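Local coordinates for Non-structural polyprotein (Sindbis virus, PDB 4GUA) that forms the uncleaved nsP2-nsP3 part of the viral replication polyprotein, probably joining a cysteine protease to a macro domain and a zinc-binding domain, at residues R318-N326 and L653-F661; V519-L527 and L603-E614. All blocks are in the same frame, centred on the assembly; numbering follows the deposited sequence.

Interaction 1 (R318-N326 and L653-F661)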
loop_
_atom_site.group_PDB
_atom_site.type_symbol
_atom_site.label_atom_id
_atom_site.label_comp_id
_atom_site.label_asym_id
_atom_site.label_seq_id
_atom_site.Cartn_x
_atom_site.Cartn_y
_atom_site.Cartn_z
ATOM N N ARG A 318 -5.163 -3.152 -12.415
ATOM C CA ARG A 318 -5.332 -3.810 -11.117
ATOM C C ARG A 318 -5.319 -2.774 -10.000
ATOM O O ARG A 318 -4.419 -1.937 -9.933
ATOM C CB ARG A 318 -4.230 -4.831 -10.864
ATOM C CG ARG A 318 -4.081 -5.220 -9.392
ATOM C CD ARG A 318 -4.067 -6.718 -9.231
ATOM N NE ARG A 318 -3.123 -7.296 -10.174
ATOM C CZ ARG A 318 -3.306 -8.435 -10.830
ATOM N NH1 ARG A 318 -4.397 -9.165 -10.652
ATOM N NH2 ARG A 318 -2.380 -8.854 -11.669
ATOM N N GLN A 319 -6.302 -2.835 -9.109
ATOM C CA GLN A 319 -6.366 -1.871 -8.025
ATOM C C GLN A 319 -5.840 -2.511 -6.756
ATOM O O GLN A 319 -6.531 -3.306 -6.120
ATOM C CB GLN A 319 -7.805 -1.397 -7.835
ATOM C CG GLN A 319 -8.353 -0.688 -9.059
ATOM C CD GLN A 319 -9.813 -0.291 -8.931
ATOM O OE1 GLN A 319 -10.600 -0.948 -8.245
ATOM N NE2 GLN A 319 -10.184 0.789 -9.609
ATOM N N PHE A 320 -4.629 -2.116 -6.366
ATOM C CA PHE A 320 -3.955 -2.703 -5.213
ATOM C C PHE A 320 -4.026 -1.771 -4.011
ATOM O O PHE A 320 -3.815 -0.569 -4.139
ATOM C CB PHE A 320 -2.492 -3.005 -5.544
ATOM C CG PHE A 320 -1.677 -3.430 -4.353
ATOM C CD1 PHE A 320 -1.596 -4.772 -3.993
ATOM C CD2 PHE A 320 -0.998 -2.490 -3.588
ATOM C CE1 PHE A 320 -0.852 -5.170 -2.891
ATOM C CE2 PHE A 320 -0.252 -2.881 -2.484
ATOM C CZ PHE A 320 -0.180 -4.225 -2.135
ATOM N N THR A 321 -4.327 -2.332 -2.845
ATOM C CA THR A 321 -4.307 -1.567 -1.605
ATOM C C THR A 321 -3.531 -2.353 -0.556
ATOM O O THR A 321 -3.623 -3.577 -0.514
ATOM C CB THR A 321 -5.736 -1.256 -1.120
ATOM O OG1 THR A 321 -6.422 -2.473 -0.793
ATOM C CG2 THR A 321 -6.512 -0.518 -2.205
ATOM N N PRO A 322 -2.732 -1.657 0.273
ATOM C CA PRO A 322 -1.851 -2.402 1.174
ATOM C C PRO A 322 -2.470 -2.811 2.508
ATOM O O PRO A 322 -1.755 -2.836 3.508
ATOM C CB PRO A 322 -0.739 -1.391 1.444
ATOM C CG PRO A 322 -1.470 -0.079 1.455
ATOM C CD PRO A 322 -2.535 -0.201 0.391
ATOM N N HIS A 323 -3.734 -3.205 2.528
ATOM C CA HIS A 323 -4.379 -3.546 3.788
ATOM C C HIS A 323 -3.783 -4.852 4.267
ATOM O O HIS A 323 -3.266 -4.962 5.383
ATOM C CB HIS A 323 -5.882 -3.665 3.602
ATOM C CG HIS A 323 -6.538 -2.382 3.199
ATOM N ND1 HIS A 323 -6.524 -1.911 1.903
ATOM C CD2 HIS A 323 -7.241 -1.478 3.921
ATOM C CE1 HIS A 323 -7.181 -0.766 1.847
ATOM N NE2 HIS A 323 -7.627 -0.482 3.057
ATOM N N HIS A 324 -3.870 -5.846 3.393
ATOM C CA HIS A 324 -3.357 -7.171 3.675
ATOM C C HIS A 324 -1.875 -7.140 3.988
ATOM O O HIS A 324 -1.449 -7.578 5.046
ATOM C CB HIS A 324 -3.580 -8.071 2.474
ATOM C CG HIS A 324 -2.871 -9.381 2.573
ATOM N ND1 HIS A 324 -2.070 -9.868 1.564
ATOM C CD2 HIS A 324 -2.832 -10.302 3.563
ATOM C CE1 HIS A 324 -1.573 -11.037 1.929
ATOM N NE2 HIS A 324 -2.020 -11.323 3.136
ATOM N N LEU A 325 -1.090 -6.619 3.056
ATOM C CA LEU A 325 0.353 -6.639 3.198
ATOM C C LEU A 325 0.793 -5.904 4.462
ATOM O O LEU A 325 1.666 -6.377 5.185
ATOM C CB LEU A 325 1.011 -6.023 1.963
ATOM C CG LEU A 325 2.510 -6.267 1.828
ATOM C CD1 LEU A 325 2.832 -7.750 1.905
ATOM C CD2 LEU A 325 3.017 -5.677 0.527
ATOM N N ASN A 326 0.172 -4.762 4.747
ATOM C CA ASN A 326 0.475 -4.040 5.981
ATOM C C ASN A 326 0.282 -4.934 7.192
ATOM O O ASN A 326 1.163 -5.040 8.044
ATOM C CB ASN A 326 -0.425 -2.815 6.132
ATOM C CG ASN A 326 0.011 -1.658 5.269
ATOM O OD1 ASN A 326 0.852 -1.804 4.378
ATOM N ND2 ASN A 326 -0.570 -0.493 5.520
ATOM N N LEU A 653 -14.456 -1.292 -6.456
ATOM C CA LEU A 653 -14.526 -2.532 -5.691
ATOM C C LEU A 653 -13.363 -2.864 -4.729
ATOM O O LEU A 653 -13.336 -3.954 -4.161
ATOM C CB LEU A 653 -14.786 -3.687 -6.656
ATOM C CG LEU A 653 -16.040 -3.447 -7.500
ATOM C CD1 LEU A 653 -16.238 -4.565 -8.500
ATOM C CD2 LEU A 653 -17.263 -3.304 -6.607
ATOM N N PHE A 654 -12.391 -1.972 -4.566
ATOM C CA PHE A 654 -11.304 -2.242 -3.621
ATOM C C PHE A 654 -11.705 -1.877 -2.189
ATOM O O PHE A 654 -12.772 -1.314 -1.960
ATOM C CB PHE A 654 -10.017 -1.505 -4.016
ATOM C CG PHE A 654 -10.155 -0.006 -4.041
ATOM C CD1 PHE A 654 -10.026 0.734 -2.877
ATOM C CD2 PHE A 654 -10.394 0.665 -5.231
ATOM C CE1 PHE A 654 -10.147 2.108 -2.896
ATOM C CE2 PHE A 654 -10.510 2.041 -5.255
ATOM C CZ PHE A 654 -10.388 2.763 -4.088
ATOM N N ASN A 655 -10.824 -2.170 -1.237
ATOM C CA ASN A 655 -11.117 -1.962 0.179
ATOM C C ASN A 655 -11.181 -0.473 0.555
ATOM O O ASN A 655 -10.189 0.259 0.422
ATOM C CB ASN A 655 -10.069 -2.681 1.026
ATOM C CG ASN A 655 -10.470 -2.795 2.480
ATOM O OD1 ASN A 655 -11.155 -1.924 3.024
ATOM N ND2 ASN A 655 -10.046 -3.873 3.120
ATOM N N PRO A 656 -12.363 -0.017 1.007
ATOM C CA PRO A 656 -12.696 1.379 1.332
ATOM C C PRO A 656 -12.063 1.914 2.614
ATOM O O PRO A 656 -11.913 3.131 2.746
ATOM C CB PRO A 656 -14.211 1.348 1.475
ATOM C CG PRO A 656 -14.509 -0.030 1.918
ATOM C CD PRO A 656 -13.499 -0.919 1.267
ATOM N N HIS A 657 -11.727 1.026 3.549
ATOM C CA HIS A 657 -11.122 1.441 4.813
ATOM C C HIS A 657 -9.737 2.047 4.629
ATOM O O HIS A 657 -9.018 1.720 3.688
ATOM C CB HIS A 657 -11.002 0.256 5.769
ATOM C CG HIS A 657 -12.312 -0.221 6.308
ATOM N ND1 HIS A 657 -13.319 0.641 6.685
ATOM C CD2 HIS A 657 -12.782 -1.471 6.527
ATOM C CE1 HIS A 657 -14.355 -0.057 7.111
ATOM N NE2 HIS A 657 -14.055 -1.341 7.025
ATOM N N THR A 658 -9.366 2.934 5.542
ATOM C CA THR A 658 -8.000 3.413 5.614
ATOM C C THR A 658 -7.113 2.228 5.985
ATOM O O THR A 658 -7.360 1.550 6.985
ATOM C CB THR A 658 -7.846 4.494 6.699
ATOM O OG1 THR A 658 -8.725 5.594 6.427
ATOM C CG2 THR A 658 -6.410 4.992 6.764
ATOM N N PRO A 659 -6.083 1.952 5.178
ATOM C CA PRO A 659 -5.202 0.852 5.580
ATOM C C PRO A 659 -4.686 1.058 7.001
ATOM O O PRO A 659 -4.391 2.190 7.378
ATOM C CB PRO A 659 -4.066 0.929 4.563
ATOM C CG PRO A 659 -4.707 1.541 3.346
ATOM C CD PRO A 659 -5.716 2.519 3.870
ATOM N N ALA A 660 -4.583 -0.011 7.780
ATOM C CA ALA A 660 -4.125 0.114 9.159
ATOM C C ALA A 660 -2.719 0.698 9.173
ATOM O O ALA A 660 -1.972 0.561 8.198
ATOM C CB ALA A 660 -4.148 -1.234 9.855
ATOM N N PHE A 661 -2.366 1.376 10.262
ATOM C CA PHE A 661 -1.069 2.033 10.334
ATOM C C PHE A 661 -0.578 2.182 11.755
ATOM O O PHE A 661 -1.340 2.047 12.703
ATOM C CB PHE A 661 -1.157 3.429 9.722
ATOM C CG PHE A 661 -2.119 4.334 10.439
ATOM C CD1 PHE A 661 -1.714 5.046 11.558
ATOM C CD2 PHE A 661 -3.429 4.463 10.003
ATOM C CE1 PHE A 661 -2.593 5.869 12.224
ATOM C CE2 PHE A 661 -4.308 5.288 10.664
ATOM C CZ PHE A 661 -3.890 5.991 11.780
#
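The imidazole of His323 is sandwiched between Pro659 and the amide of Asn655. Pro659 CG sits over one face, toward the rim, 3.8 Å from the centroid of the His323 ring in a CH-pi contact. On the opposite face the Asn655 amide is stacked almost flat, its plane 4° from the ring plane. CG of His323 is anti to the carbonyl carbon (chi1 -64°), which swings the ring out between these two residues. Both ring nitrogens are engaged at the edge. His323 NE2 gives a nearly straight hydrogen bond to His657 O, 2.7 Å long, in the ring plane but above the carbonyl plane. His323 ND1 pairs with Thr321 OG1 at 2.8 Å. Asn655 OD1 accepts from His657 N in an Asx turn, and Asp436 of helix 420-440 binds Asn655 ND2.

The ring of Phe654 meets Gln319 OE1 at its edge, 3.4 Å from Phe654 CD2. Thr321 CG2 packs against the same ring. Asn326 ND2 donates to Ala660 O, and the hydroxyl of Tyr272 hydrogen-bonds Asn326 OD1. The contact joins the start of helix 323-333 to the 653-661 loop, which belongs to the zinc-binding family region. With both faces packed and both nitrogens bonded, the His323 ring is fixed in position and rotation, whatever its charge.

Interaction 2 (V519-L527 and L603-E614). With ZN (zinc ion), chain V.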
loop_
_atom_site.group_PDB
_atom_site.type_symbol
_atom_site.label_atom_id
_atom_site.label_comp_id
_atom_site.label_asym_id
_atom_site.label_seq_id
_atom_site.Cartn_x
_atom_site.Cartn_y
_atom_site.Cartn_z
ATOM N N VAL A 519 -0.208 8.498 -10.123
ATOM C CA VAL A 519 -1.414 8.525 -9.309
ATOM C C VAL A 519 -2.654 8.304 -10.166
ATOM O O VAL A 519 -2.802 8.901 -11.223
ATOM C CB VAL A 519 -1.568 9.867 -8.597
ATOM C CG1 VAL A 519 -2.920 9.930 -7.900
ATOM C CG2 VAL A 519 -0.436 10.067 -7.609
ATOM N N TRP A 520 -3.540 7.431 -9.709
ATOM C CA TRP A 520 -4.767 7.156 -10.429
ATOM C C TRP A 520 -5.819 8.184 -10.034
ATOM O O TRP A 520 -6.161 8.304 -8.863
ATOM C CB TRP A 520 -5.231 5.740 -10.103
ATOM C CG TRP A 520 -6.333 5.219 -10.973
ATOM C CD1 TRP A 520 -7.258 5.947 -11.661
ATOM C CD2 TRP A 520 -6.633 3.842 -11.234
ATOM N NE1 TRP A 520 -8.113 5.110 -12.333
ATOM C CE2 TRP A 520 -7.750 3.813 -12.089
ATOM C CE3 TRP A 520 -6.063 2.632 -10.829
ATOM C CZ2 TRP A 520 -8.308 2.623 -12.547
ATOM C CZ3 TRP A 520 -6.619 1.451 -11.285
ATOM C CH2 TRP A 520 -7.728 1.455 -12.134
ATOM N N ILE A 521 -6.353 8.906 -11.015
ATOM C CA ILE A 521 -7.292 9.994 -10.745
ATOM C C ILE A 521 -8.668 9.752 -11.353
ATOM O O ILE A 521 -8.831 8.963 -12.289
ATOM C CB ILE A 521 -6.773 11.350 -11.283
ATOM C CG1 ILE A 521 -6.334 11.214 -12.747
ATOM C CG2 ILE A 521 -5.637 11.869 -10.416
ATOM C CD1 ILE A 521 -6.070 12.545 -13.452
ATOM N N HIS A 522 -9.662 10.433 -10.793
ATOM C CA HIS A 522 -11.020 10.400 -11.323
ATOM C C HIS A 522 -11.040 10.912 -12.775
ATOM O O HIS A 522 -10.318 11.852 -13.112
ATOM C CB HIS A 522 -11.921 11.262 -10.432
ATOM C CG HIS A 522 -13.380 11.117 -10.724
ATOM N ND1 HIS A 522 -14.072 12.011 -11.508
ATOM C CD2 HIS A 522 -14.274 10.173 -10.347
ATOM C CE1 HIS A 522 -15.335 11.630 -11.595
ATOM N NE2 HIS A 522 -15.483 10.516 -10.901
ATOM N N PRO A 523 -11.868 10.302 -13.639
ATOM C CA PRO A 523 -11.900 10.664 -15.067
ATOM C C PRO A 523 -12.237 12.141 -15.349
ATOM O O PRO A 523 -11.764 12.714 -16.332
ATOM C CB PRO A 523 -12.997 9.754 -15.631
ATOM C CG PRO A 523 -13.062 8.603 -14.682
ATOM C CD PRO A 523 -12.767 9.176 -13.333
ATOM N N ASP A 524 -13.060 12.741 -14.497
ATOM C CA ASP A 524 -13.453 14.143 -14.644
ATOM C C ASP A 524 -12.451 15.105 -13.992
ATOM O O ASP A 524 -12.684 16.311 -13.928
ATOM C CB ASP A 524 -14.849 14.369 -14.060
ATOM C CG ASP A 524 -15.899 13.458 -14.684
ATOM O OD1 ASP A 524 -15.675 12.975 -15.818
ATOM O OD2 ASP A 524 -16.950 13.226 -14.039
ATOM N N SER A 525 -11.349 14.569 -13.482
ATOM C CA SER A 525 -10.309 15.399 -12.887
ATOM C C SER A 525 -9.706 16.348 -13.914
ATOM O O SER A 525 -9.546 15.993 -15.082
ATOM C CB SER A 525 -9.201 14.519 -12.303
ATOM O OG SER A 525 -8.148 15.309 -11.764
ATOM N N CYS A 526 -9.349 17.543 -13.456
ATOM C CA CYS A 526 -8.683 18.534 -14.293
ATOM C C CYS A 526 -7.185 18.250 -14.382
ATOM O O CYS A 526 -6.446 18.971 -15.053
ATOM C CB CYS A 526 -8.904 19.934 -13.728
ATOM S SG CYS A 526 -7.938 20.284 -12.239
ATOM N N LEU A 527 -6.736 17.204 -13.699
ATOM C CA LEU A 527 -5.333 16.826 -13.742
ATOM C C LEU A 527 -5.093 15.890 -14.916
ATOM O O LEU A 527 -3.951 15.539 -15.224
ATOM C CB LEU A 527 -4.909 16.155 -12.432
ATOM C CG LEU A 527 -4.814 17.073 -11.211
ATOM C CD1 LEU A 527 -4.722 16.265 -9.935
ATOM C CD2 LEU A 527 -3.610 17.988 -11.338
ATOM N N LEU A 603 -9.742 7.818 -5.542
ATOM C CA LEU A 603 -10.782 7.250 -6.384
ATOM C C LEU A 603 -11.836 6.504 -5.564
ATOM O O LEU A 603 -11.995 5.294 -5.703
ATOM C CB LEU A 603 -10.132 6.301 -7.387
ATOM C CG LEU A 603 -10.921 6.004 -8.654
ATOM C CD1 LEU A 603 -10.932 7.235 -9.557
ATOM C CD2 LEU A 603 -10.335 4.793 -9.367
ATOM N N PRO A 604 -12.570 7.232 -4.713
ATOM C CA PRO A 604 -13.603 6.632 -3.858
ATOM C C PRO A 604 -14.787 6.099 -4.661
ATOM O O PRO A 604 -15.436 5.127 -4.260
ATOM C CB PRO A 604 -14.024 7.792 -2.956
ATOM C CG PRO A 604 -13.661 9.022 -3.720
ATOM C CD PRO A 604 -12.423 8.676 -4.474
ATOM N N CYS A 605 -15.075 6.750 -5.782
ATOM C CA CYS A 605 -16.043 6.224 -6.736
ATOM C C CYS A 605 -15.831 6.871 -8.090
ATOM O O CYS A 605 -15.001 7.767 -8.227
ATOM C CB CYS A 605 -17.477 6.444 -6.252
ATOM S SG CYS A 605 -17.981 8.165 -6.126
ATOM N N LEU A 606 -16.573 6.401 -9.089
ATOM C CA LEU A 606 -16.459 6.931 -10.443
ATOM C C LEU A 606 -17.539 7.941 -10.819
ATOM O O LEU A 606 -17.511 8.496 -11.916
ATOM C CB LEU A 606 -16.452 5.782 -11.446
ATOM C CG LEU A 606 -15.298 4.811 -11.216
ATOM C CD1 LEU A 606 -15.310 3.712 -12.261
ATOM C CD2 LEU A 606 -13.968 5.560 -11.221
ATOM N N CYS A 607 -18.468 8.209 -9.905
ATOM C CA CYS A 607 -19.585 9.088 -10.216
ATOM C C CYS A 607 -19.164 10.544 -10.043
ATOM O O CYS A 607 -18.045 10.823 -9.609
ATOM C CB CYS A 607 -20.802 8.761 -9.339
ATOM S SG CYS A 607 -20.927 9.711 -7.796
ATOM N N MET A 608 -20.062 11.467 -10.379
ATOM C CA MET A 608 -19.723 12.889 -10.418
ATOM C C MET A 608 -19.544 13.496 -9.032
ATOM O O MET A 608 -19.039 14.615 -8.903
ATOM C CB MET A 608 -20.794 13.685 -11.167
ATOM C CG MET A 608 -22.103 13.844 -10.412
ATOM S SD MET A 608 -23.420 14.518 -11.446
ATOM C CE MET A 608 -22.725 16.109 -11.894
ATOM N N TYR A 609 -19.990 12.778 -8.005
ATOM C CA TYR A 609 -19.933 13.284 -6.637
ATOM C C TYR A 609 -18.731 12.761 -5.846
ATOM O O TYR A 609 -18.548 13.119 -4.685
ATOM C CB TYR A 609 -21.244 12.962 -5.920
ATOM C CG TYR A 609 -22.444 13.551 -6.626
ATOM C CD1 TYR A 609 -22.638 14.926 -6.671
ATOM C CD2 TYR A 609 -23.373 12.739 -7.264
ATOM C CE1 TYR A 609 -23.726 15.476 -7.322
ATOM C CE2 TYR A 609 -24.469 13.283 -7.920
ATOM C CZ TYR A 609 -24.639 14.654 -7.945
ATOM O OH TYR A 609 -25.722 15.211 -8.593
ATOM N N ALA A 610 -17.887 11.960 -6.491
ATOM C CA ALA A 610 -16.781 11.298 -5.806
ATOM C C ALA A 610 -16.008 12.302 -4.976
ATOM O O ALA A 610 -15.647 13.361 -5.476
ATOM C CB ALA A 610 -15.861 10.653 -6.820
ATOM N N MET A 611 -15.715 11.977 -3.719
ATOM C CA MET A 611 -15.150 13.000 -2.861
ATOM C C MET A 611 -13.644 12.839 -2.868
ATOM O O MET A 611 -13.050 12.144 -2.043
ATOM C CB MET A 611 -15.687 12.799 -1.443
ATOM C CG MET A 611 -15.599 14.006 -0.535
ATOM S SD MET A 611 -16.863 15.249 -0.865
ATOM C CE MET A 611 -18.363 14.330 -0.533
ATOM N N THR A 612 -13.045 13.567 -3.800
ATOM C CA THR A 612 -11.608 13.685 -3.953
ATOM C C THR A 612 -11.144 14.967 -3.289
ATOM O O THR A 612 -11.947 15.870 -3.057
ATOM C CB THR A 612 -11.209 13.674 -5.436
ATOM O OG1 THR A 612 -11.771 14.814 -6.101
ATOM C CG2 THR A 612 -11.721 12.407 -6.108
ATOM N N PRO A 613 -9.853 15.053 -2.958
ATOM C CA PRO A 613 -9.369 16.363 -2.523
ATOM C C PRO A 613 -9.732 17.438 -3.551
ATOM O O PRO A 613 -9.953 18.603 -3.215
ATOM C CB PRO A 613 -7.857 16.160 -2.432
ATOM C CG PRO A 613 -7.706 14.705 -2.130
ATOM C CD PRO A 613 -8.807 14.022 -2.893
ATOM N N GLU A 614 -9.812 17.034 -4.810
ATOM C CA GLU A 614 -10.162 17.963 -5.869
ATOM C C GLU A 614 -11.582 18.479 -5.667
ATOM O O GLU A 614 -11.811 19.686 -5.648
ATOM C CB GLU A 614 -10.017 17.297 -7.237
ATOM C CG GLU A 614 -10.306 18.214 -8.397
ATOM C CD GLU A 614 -9.947 17.590 -9.732
ATOM O OE1 GLU A 614 -9.397 16.469 -9.731
ATOM O OE2 GLU A 614 -10.202 18.227 -10.779
HETATM ZN ZN ZN V . -20.351 8.086 -5.956
#
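One histidine nitrogen reaches two carbonyls of the zinc-binding loop. His522 NE2 donates to Cys607 O at 2.9 Å and to Leu606 O at 3.0 Å. Both bonds are weak, bent at the hydrogen to 121° and 138°. Cys605 O lies at the ring edge, 3.3 Å from His522 CD2. The His522 ring points into this loop because CG is anti to the backbone N (chi1 -170°). Ala610 CB also packs near it, and Pro523 CD lies over one face.

The zinc ion is held by four cysteines: Cys605 and Cys607 from this loop, and Cys630 and Cys648 from later in the chain. Cys607 SG also accepts from Tyr609 N at 3.2 Å, within a type I turn from Cys607 to Ala610. His522 is therefore a second-shell residue: it meets the backbone that carries two zinc ligands and does not touch the metal.

At the other end, Glu614 in the first turn of helix 613-621 reaches out with an extended chain. Its carboxylate grips the 519-527 segment through both oxygens, each by its syn lone pair. Ser525 OG donates to Glu614 OE1 at 2.7 Å, and Cys526 N to Glu614 OE2 at 2.9 Å. Ser525 OG in turn accepts from Leu527 N in an ST turn. On the Trp520 side of His522, the two methyls of Leu603 divide: CD2 lies over the five-membered ring of Trp520, and CD1 packs on His522 CA, 3.6 Å away.

In the fold
The two contacts adjoin, with centres about 18 Å apart. Interaction 1 lies near the centre of the chain, but it is only partly buried. Interaction 2 lies about 19 Å from that centre, yet more of its residues are buried. Gln319 and Phe654 of interaction 1 pack on Trp520 and Leu603 of interaction 2, making the two continuous. Interaction 2 stays within the zinc-binding domain and joins the 519-527 segment to the zinc loop and to the start of helix 613-621. Interaction 1 ties that domain to helix 323-333, far earlier in the chain. Each contact has a histidine bonded to backbone carbonyl oxygen, but only interaction 2 adds a carboxylate and a metal site.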